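PDB 5EUF: protease from Helicobacter pylori, which probably cleaves the cytoplasmic domain of the human junctional adhesion molecule A as a zinc-dependent M16 peptidase, compromising the gastric epithelial barrier. Local coordinates for residues 72-77 against 106-111; 232-237 against 255-260; 265-270 against 388-393. All blocks are in the same frame, centred on the assembly; numbering follows the deposited sequence.

Contact 1 of 3, residues 72-77 against 106-111; sequences DKIVKR and LELFAE
Helices 70-77 and 102-113 come nearest at V75 and L108, whose CA atoms lie 8.8 Å apart, so only side chains bridge the gap. With its CG anti to the carbonyl carbon (chi1 -67°), L108 carries CD1 and CD2 out to I74 and V75. CD1 does most of the touching. It sits 3.7 Å from CG2 of I74 and also 3.7 Å from CG2 of V75, so one methyl meets a branch of each residue. The second methyl works at the far end of the isoleucine: CD2 of L108 lies 4.0 Å from CD1 of I74. The leucine and the two beta-branched side chains cross obliquely. L66, in a loop, packs on both I74 and L108. V75 also rests on I95 of strand 91-98, which F109 touches from helix 102-113. The two helices thus share one strand of the mixed sheet as a floor, within the M16 peptidase domain. Near the end of helix 102-113, E111 is held by T63 and N65. Between the two segments there is no hydrogen bond or ion pair. With no directional bond, their mutual placement here depends on how the methyls fit.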
loop_
_atom_site.group_PDB
_atom_site.type_symbol
_atom_site.label_atom_id
_atom_site.label_comp_id
_atom_site.label_asym_id
_atom_site.label_seq_id
_atom_site.Cartn_x
_atom_site.Cartn_y
_atom_site.Cartn_z
ATOM N N ASP B 72 1.487 -22.464 28.479
ATOM C CA ASP B 72 2.648 -21.914 29.173
ATOM C C ASP B 72 2.855 -22.573 30.536
ATOM O O ASP B 72 3.983 -22.918 30.902
ATOM C CB ASP B 72 2.506 -20.397 29.338
ATOM C CG ASP B 72 2.743 -19.643 28.040
ATOM O OD1 ASP B 72 3.677 -20.010 27.297
ATOM O OD2 ASP B 72 1.993 -18.682 27.762
ATOM N N LYS B 73 1.763 -22.747 31.276
ATOM C CA LYS B 73 1.818 -23.351 32.604
ATOM C C LYS B 73 2.431 -24.748 32.551
ATOM O O LYS B 73 3.293 -25.086 33.359
ATOM C CB LYS B 73 0.421 -23.411 33.224
ATOM N N ILE B 74 1.985 -25.548 31.588
ATOM C CA ILE B 74 2.506 -26.897 31.404
ATOM C C ILE B 74 3.992 -26.876 31.045
ATOM O O ILE B 74 4.783 -27.635 31.611
ATOM C CB ILE B 74 1.725 -27.656 30.310
ATOM C CG1 ILE B 74 0.341 -28.052 30.828
ATOM C CG2 ILE B 74 2.484 -28.892 29.860
ATOM C CD1 ILE B 74 -0.476 -28.855 29.841
ATOM N N VAL B 75 4.368 -26.003 30.114
ATOM C CA VAL B 75 5.762 -25.892 29.690
ATOM C C VAL B 75 6.656 -25.506 30.860
ATOM O O VAL B 75 7.685 -26.140 31.104
ATOM C CB VAL B 75 5.940 -24.861 28.557
ATOM C CG1 VAL B 75 7.415 -24.567 28.332
ATOM C CG2 VAL B 75 5.291 -25.363 27.274
ATOM N N LYS B 76 6.246 -24.473 31.590
ATOM C CA LYS B 76 7.002 -23.994 32.741
ATOM C C LYS B 76 7.083 -25.056 33.837
ATOM O O LYS B 76 8.041 -25.091 34.608
ATOM C CB LYS B 76 6.377 -22.711 33.295
ATOM N N ARG B 77 6.076 -25.924 33.894
ATOM C CA ARG B 77 6.026 -26.969 34.909
ATOM C C ARG B 77 7.173 -27.967 34.761
ATOM O O ARG B 77 7.726 -28.425 35.762
ATOM C CB ARG B 77 4.684 -27.702 34.863
ATOM N N LEU B 106 5.558 -32.078 21.811
ATOM C CA LEU B 106 4.913 -32.386 20.542
ATOM C C LEU B 106 3.397 -32.438 20.697
ATOM O O LEU B 106 2.660 -32.034 19.797
ATOM C CB LEU B 106 5.436 -33.710 19.985
ATOM C CG LEU B 106 6.860 -33.648 19.430
ATOM C CD1 LEU B 106 7.280 -34.982 18.842
ATOM C CD2 LEU B 106 6.959 -32.546 18.390
ATOM N N GLU B 107 2.940 -32.935 21.842
ATOM C CA GLU B 107 1.515 -32.995 22.144
ATOM C C GLU B 107 0.915 -31.597 22.206
ATOM O O GLU B 107 -0.135 -31.333 21.618
ATOM C CB GLU B 107 1.277 -33.730 23.465
ATOM C CG GLU B 107 -0.171 -33.731 23.930
ATOM C CD GLU B 107 -0.371 -34.505 25.222
ATOM O OE1 GLU B 107 0.627 -34.999 25.789
ATOM O OE2 GLU B 107 -1.530 -34.620 25.671
ATOM N N LEU B 108 1.599 -30.707 22.917
ATOM C CA LEU B 108 1.151 -29.329 23.077
ATOM C C LEU B 108 1.075 -28.583 21.747
ATOM O O LEU B 108 0.178 -27.767 21.534
ATOM C CB LEU B 108 2.081 -28.578 24.029
ATOM C CG LEU B 108 2.100 -29.010 25.491
ATOM C CD1 LEU B 108 2.973 -28.062 26.285
ATOM C CD2 LEU B 108 0.691 -29.047 26.051
ATOM N N PHE B 109 2.025 -28.857 20.861
ATOM C CA PHE B 109 2.070 -28.184 19.569
ATOM C C PHE B 109 1.013 -28.734 18.619
ATOM O O PHE B 109 0.447 -27.992 17.816
ATOM C CB PHE B 109 3.460 -28.310 18.947
ATOM C CG PHE B 109 4.423 -27.254 19.408
ATOM C CD1 PHE B 109 3.992 -25.959 19.635
ATOM C CD2 PHE B 109 5.758 -27.557 19.619
ATOM C CE1 PHE B 109 4.875 -24.983 20.060
ATOM C CE2 PHE B 109 6.645 -26.585 20.043
ATOM C CZ PHE B 109 6.203 -25.298 20.264
ATOM N N ALA B 110 0.745 -30.032 18.713
ATOM C CA ALA B 110 -0.324 -30.632 17.929
ATOM C C ALA B 110 -1.664 -30.109 18.432
ATOM O O ALA B 110 -2.618 -29.956 17.670
ATOM C CB ALA B 110 -0.269 -32.145 18.014
ATOM N N GLU B 111 -1.706 -29.825 19.728
ATOM C CA GLU B 111 -2.903 -29.320 20.387
ATOM C C GLU B 111 -3.295 -27.922 19.892
ATOM O O GLU B 111 -4.468 -27.553 19.923
ATOM C CB GLU B 111 -2.685 -29.305 21.903
ATOM C CG GLU B 111 -3.920 -28.997 22.717
ATOM C CD GLU B 111 -4.984 -30.067 22.589
ATOM O OE1 GLU B 111 -4.621 -31.257 22.463
ATOM O OE2 GLU B 111 -6.182 -29.715 22.611
#

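Contact 2 of 3, residues 232-237 against 255-260; sequences PKQDGA and GYKVPA
Q234 and K257 meet through a single hydrogen bond, from NZ of the lysine to OE1 of the glutamine, 2.8 Å long. The C=O...N angle at OE1 is 147°, and the donor stands 17° from the carbonyl plane. The approach is thus bent at the oxygen but not far from that plane. The glutamine chain is extended beyond CG. The lysine bends at chi2 (-66°) and again at chi4, which folds its end back over the glutamine oxygen.

That folding also gives the van der Waals part of the contact. The bent lysine chain passes over one side of OE1 of Q234, with CE of K257 3.4 Å from it. The two side chains cross at about a right angle.

The pair sits at an end of the five-stranded sheet of the second M16 domain, the one classed as inactive. K257 is on strand 251-258, and Q234 is in the loop that leads into strand 238-243, outermost within this chain. Strand 412-418 lies between these two strands in the sheet, and the side chains meet near its start. D235 and A237, which follow in the chain, make backbone hydrogen bonds to the second subunit.

Further polar contacts hold the two ends. NE2 of Q234 makes weak hydrogen bonds to O of G236, in its own loop, and to OG1 of T413. NZ of K257 also donates to O of A154, while the lysine makes a cation-pi contact with Y155 and a long, weak ion pair with E231, which may ease the burial of its charge.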
loop_
_atom_site.group_PDB
_atom_site.type_symbol
_atom_site.label_atom_id
_atom_site.label_comp_id
_atom_site.label_asym_id
_atom_site.label_seq_id
_atom_site.Cartn_x
_atom_site.Cartn_y
_atom_site.Cartn_z
ATOM N N PRO B 232 7.666 -3.637 -8.328
ATOM C CA PRO B 232 8.347 -3.163 -9.532
ATOM C C PRO B 232 9.771 -2.736 -9.195
ATOM O O PRO B 232 10.010 -2.295 -8.071
ATOM C CB PRO B 232 7.494 -1.970 -9.975
ATOM C CG PRO B 232 6.150 -2.215 -9.367
ATOM C CD PRO B 232 6.427 -2.885 -8.059
ATOM N N LYS B 233 10.699 -2.887 -10.136
ATOM C CA LYS B 233 12.078 -2.467 -9.920
ATOM C C LYS B 233 12.108 -0.996 -9.529
ATOM O O LYS B 233 11.461 -0.167 -10.167
ATOM C CB LYS B 233 12.929 -2.705 -11.171
ATOM N N GLN B 234 12.840 -0.682 -8.465
ATOM C CA GLN B 234 12.928 0.691 -7.989
ATOM C C GLN B 234 13.586 1.566 -9.050
ATOM O O GLN B 234 14.702 1.302 -9.496
ATOM C CB GLN B 234 13.694 0.765 -6.666
ATOM C CG GLN B 234 13.611 2.120 -5.986
ATOM C CD GLN B 234 13.899 2.044 -4.500
ATOM O OE1 GLN B 234 13.690 1.008 -3.867
ATOM N NE2 GLN B 234 14.381 3.143 -3.935
ATOM N N ASP B 235 12.870 2.608 -9.453
ATOM C CA ASP B 235 13.253 3.426 -10.593
ATOM C C ASP B 235 13.920 4.737 -10.186
ATOM O O ASP B 235 13.914 5.704 -10.947
ATOM C CB ASP B 235 12.015 3.712 -11.447
ATOM C CG ASP B 235 10.751 3.880 -10.609
ATOM O OD1 ASP B 235 10.853 4.318 -9.443
ATOM O OD2 ASP B 235 9.653 3.567 -11.114
ATOM N N GLY B 236 14.492 4.768 -8.985
ATOM C CA GLY B 236 15.105 5.980 -8.472
ATOM C C GLY B 236 14.905 6.171 -6.981
ATOM O O GLY B 236 14.122 5.460 -6.346
ATOM N N ALA B 237 15.613 7.150 -6.425
ATOM C CA ALA B 237 15.645 7.376 -4.982
ATOM C C ALA B 237 14.276 7.717 -4.400
ATOM O O ALA B 237 13.482 8.417 -5.024
ATOM C CB ALA B 237 16.640 8.479 -4.653
ATOM N N GLY B 255 18.308 2.537 3.127
ATOM C CA GLY B 255 18.205 1.175 2.647
ATOM C C GLY B 255 18.365 1.055 1.149
ATOM O O GLY B 255 17.919 1.916 0.390
ATOM N N TYR B 256 19.012 -0.022 0.723
ATOM C CA TYR B 256 19.201 -0.300 -0.692
ATOM C C TYR B 256 18.520 -1.613 -1.057
ATOM O O TYR B 256 18.623 -2.595 -0.322
ATOM C CB TYR B 256 20.693 -0.354 -1.036
ATOM C CG TYR B 256 21.396 0.984 -0.944
ATOM C CD1 TYR B 256 21.971 1.412 0.247
ATOM C CD2 TYR B 256 21.484 1.820 -2.050
ATOM C CE1 TYR B 256 22.617 2.638 0.331
ATOM C CE2 TYR B 256 22.128 3.043 -1.977
ATOM C CZ TYR B 256 22.691 3.448 -0.785
ATOM O OH TYR B 256 23.329 4.666 -0.716
ATOM N N LYS B 257 17.816 -1.623 -2.186
ATOM C CA LYS B 257 17.152 -2.833 -2.659
ATOM C C LYS B 257 18.169 -3.929 -2.930
ATOM O O LYS B 257 19.306 -3.663 -3.317
ATOM C CB LYS B 257 16.327 -2.551 -3.916
ATOM C CG LYS B 257 15.014 -1.837 -3.644
ATOM C CD LYS B 257 14.048 -2.711 -2.855
ATOM C CE LYS B 257 12.813 -1.924 -2.441
ATOM N NZ LYS B 257 12.136 -1.269 -3.597
ATOM N N VAL B 258 17.745 -5.169 -2.730
ATOM C CA VAL B 258 18.659 -6.297 -2.749
ATOM C C VAL B 258 17.900 -7.549 -3.193
ATOM O O VAL B 258 16.694 -7.653 -2.958
ATOM C CB VAL B 258 19.315 -6.469 -1.351
ATOM C CG1 VAL B 258 19.189 -7.892 -0.825
ATOM C CG2 VAL B 258 20.764 -6.006 -1.390
ATOM N N PRO B 259 18.592 -8.485 -3.867
ATOM C CA PRO B 259 17.970 -9.705 -4.404
ATOM C C PRO B 259 17.205 -10.524 -3.367
ATOM O O PRO B 259 17.343 -10.296 -2.165
ATOM C CB PRO B 259 19.167 -10.503 -4.926
ATOM C CG PRO B 259 20.185 -9.479 -5.248
ATOM C CD PRO B 259 20.024 -8.411 -4.206
ATOM N N ALA B 260 16.410 -11.477 -3.843
ATOM C CA ALA B 260 15.624 -12.340 -2.965
ATOM C C ALA B 260 16.502 -13.321 -2.176
ATOM O O ALA B 260 17.709 -13.413 -2.402
ATOM C CB ALA B 260 14.581 -13.091 -3.774
#

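Contact 3 of 3, residues 265-270 against 388-393; sequences DQVALD and QQQFLD
V267 and F391 are brought together by similar first torsions. In V267, CG1 is anti to the backbone N (chi1 -178°), and this methyl points at the other helix. In F391, CG is also anti to its N (chi1 -163°), which swings the ring toward helix 266-276. CG1 of V267 lies 3.6 Å from CD2 of the ring, at an oblique angle. It also lies 3.7 Å from CA of F391, so the methyl fits against both the ring and the helix backbone. Next along the same edge, CE2 of F391 is 4.5 Å from C of D270, a loose contact near the ring plane.

The other methyl of V267 has a polar neighbour. CG2 stands 3.5 Å from OE1 of Q390, whose extended chain crosses the valine at about a right angle. Q390 is exposed, while V267 and F391 are buried. The carboxylate of D270 is bound through OD2 to OH of Y387, the residue just before the 388-393 segment. This adds a polar link beside the apolar one. The D270 side chain is also about 4 Å from a bound zinc ion, distinct from the annotated metal site.

The axes of helix segments 266-270 and 388-392 approach to 9.6 Å and cross at -61°. I350 and Q354 of helix 344-361 also pack on F391, and L394 packs on V267. The arrangement is a steeply crossed helix pair in the helical layer of the C-terminal half of this M16 fold.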
loop_
_atom_site.group_PDB
_atom_site.type_symbol
_atom_site.label_atom_id
_atom_site.label_comp_id
_atom_site.label_asym_id
_atom_site.label_seq_id
_atom_site.Cartn_x
_atom_site.Cartn_y
_atom_site.Cartn_z
ATOM N N ASP B 265 24.520 -13.672 -4.137
ATOM C CA ASP B 265 25.173 -12.488 -3.590
ATOM C C ASP B 265 24.825 -12.264 -2.126
ATOM O O ASP B 265 25.392 -11.386 -1.478
ATOM C CB ASP B 265 24.802 -11.249 -4.408
ATOM C CG ASP B 265 25.548 -11.180 -5.728
ATOM O OD1 ASP B 265 26.696 -11.672 -5.791
ATOM O OD2 ASP B 265 24.989 -10.631 -6.702
ATOM N N GLN B 266 23.900 -13.062 -1.604
ATOM C CA GLN B 266 23.470 -12.918 -0.217
ATOM C C GLN B 266 24.616 -13.139 0.761
ATOM O O GLN B 266 24.676 -12.493 1.808
ATOM C CB GLN B 266 22.325 -13.884 0.101
ATOM C CG GLN B 266 21.009 -13.540 -0.577
ATOM C CD GLN B 266 20.487 -12.165 -0.192
ATOM O OE1 GLN B 266 20.838 -11.620 0.858
ATOM N NE2 GLN B 266 19.644 -11.594 -1.045
ATOM N N VAL B 267 25.525 -14.047 0.421
ATOM C CA VAL B 267 26.645 -14.352 1.302
ATOM C C VAL B 267 27.577 -13.150 1.404
ATOM O O VAL B 267 28.033 -12.796 2.490
ATOM C CB VAL B 267 27.430 -15.583 0.817
ATOM C CG1 VAL B 267 28.559 -15.909 1.784
ATOM C CG2 VAL B 267 26.498 -16.776 0.667
ATOM N N ALA B 268 27.845 -12.515 0.268
ATOM C CA ALA B 268 28.681 -11.319 0.239
ATOM C C ALA B 268 28.003 -10.167 0.972
ATOM O O ALA B 268 28.655 -9.407 1.689
ATOM C CB ALA B 268 28.995 -10.925 -1.190
ATOM N N LEU B 269 26.693 -10.043 0.782
ATOM C CA LEU B 269 25.901 -9.036 1.479
ATOM C C LEU B 269 26.000 -9.218 2.990
ATOM O O LEU B 269 26.177 -8.253 3.732
ATOM C CB LEU B 269 24.443 -9.105 1.033
ATOM C CG LEU B 269 24.137 -8.582 -0.368
ATOM C CD1 LEU B 269 22.766 -9.051 -0.827
ATOM C CD2 LEU B 269 24.214 -7.067 -0.381
ATOM N N ASP B 270 25.886 -10.463 3.438
ATOM C CA ASP B 270 26.092 -10.790 4.842
ATOM C C ASP B 270 27.483 -10.345 5.287
ATOM O O ASP B 270 27.645 -9.763 6.360
ATOM C CB ASP B 270 25.903 -12.292 5.081
ATOM C CG ASP B 270 24.452 -12.722 4.969
ATOM O OD1 ASP B 270 23.625 -11.922 4.485
ATOM O OD2 ASP B 270 24.134 -13.864 5.362
ATOM N N GLN B 388 29.271 -21.754 4.511
ATOM C CA GLN B 388 30.601 -21.561 5.084
ATOM C C GLN B 388 31.707 -21.514 4.037
ATOM O O GLN B 388 32.573 -20.641 4.083
ATOM C CB GLN B 388 30.904 -22.666 6.094
ATOM C CG GLN B 388 30.225 -22.465 7.430
ATOM C CD GLN B 388 30.581 -21.134 8.054
ATOM O OE1 GLN B 388 29.710 -20.302 8.304
ATOM N NE2 GLN B 388 31.868 -20.922 8.306
ATOM N N GLN B 389 31.676 -22.450 3.095
ATOM C CA GLN B 389 32.702 -22.500 2.061
ATOM C C GLN B 389 32.617 -21.278 1.152
ATOM O O GLN B 389 33.638 -20.735 0.734
ATOM C CB GLN B 389 32.582 -23.784 1.237
ATOM C CG GLN B 389 33.757 -24.023 0.299
ATOM C CD GLN B 389 35.084 -24.119 1.038
ATOM O OE1 GLN B 389 35.150 -24.633 2.155
ATOM N NE2 GLN B 389 36.147 -23.617 0.415
ATOM N N GLN B 390 31.397 -20.841 0.858
ATOM C CA GLN B 390 31.197 -19.681 0.001
ATOM C C GLN B 390 31.688 -18.415 0.689
ATOM O O GLN B 390 32.224 -17.509 0.045
ATOM C CB GLN B 390 29.722 -19.539 -0.383
ATOM C CG GLN B 390 29.261 -20.516 -1.454
ATOM C CD GLN B 390 27.853 -20.230 -1.945
ATOM O OE1 GLN B 390 27.352 -19.112 -1.819
ATOM N NE2 GLN B 390 27.209 -21.245 -2.511
ATOM N N PHE B 391 31.511 -18.365 2.004
ATOM C CA PHE B 391 31.893 -17.194 2.782
ATOM C C PHE B 391 33.408 -17.071 2.872
ATOM O O PHE B 391 33.959 -15.977 2.751
ATOM C CB PHE B 391 31.283 -17.266 4.184
ATOM C CG PHE B 391 31.286 -15.955 4.918
ATOM C CD1 PHE B 391 32.401 -15.543 5.628
ATOM C CD2 PHE B 391 30.165 -15.140 4.909
ATOM C CE1 PHE B 391 32.401 -14.340 6.307
ATOM C CE2 PHE B 391 30.158 -13.935 5.587
ATOM C CZ PHE B 391 31.277 -13.534 6.286
ATOM N N LEU B 392 34.075 -18.200 3.080
ATOM C CA LEU B 392 35.521 -18.209 3.267
ATOM C C LEU B 392 36.274 -18.100 1.943
ATOM O O LEU B 392 37.486 -17.895 1.929
ATOM C CB LEU B 392 35.948 -19.473 4.013
ATOM C CG LEU B 392 35.296 -19.652 5.387
ATOM C CD1 LEU B 392 35.780 -20.928 6.058
ATOM C CD2 LEU B 392 35.557 -18.439 6.270
ATOM N N ASP B 393 35.553 -18.240 0.836
ATOM C CA ASP B 393 36.153 -18.094 -0.485
ATOM C C ASP B 393 35.881 -16.709 -1.056
ATOM O O ASP B 393 36.238 -16.419 -2.197
ATOM C CB ASP B 393 35.631 -19.166 -1.444
ATOM C CG ASP B 393 36.104 -20.556 -1.080
ATOM O OD1 ASP B 393 37.165 -20.675 -0.433
ATOM O OD2 ASP B 393 35.415 -21.531 -1.443
#

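Contacts 1 and 2 are buried, while contact 3 is partly buried and has exposed Q390 at its margin. Contact 1 lies on the opposite side of the chain's centre from the other two. It belongs to the N-terminal M16 range and joins two helices by methyl groups alone. Contact 2 is polar and joins a loop to a strand near the second subunit. Contact 3 again joins helices, but with an aromatic ring and a polar border. Contacts 2 and 3 are neighbours in the C-terminal half: strand 251-258 leads into helix 266-276, V258 packs on L269, and A260 probably accepts a hydrogen bond from Q266.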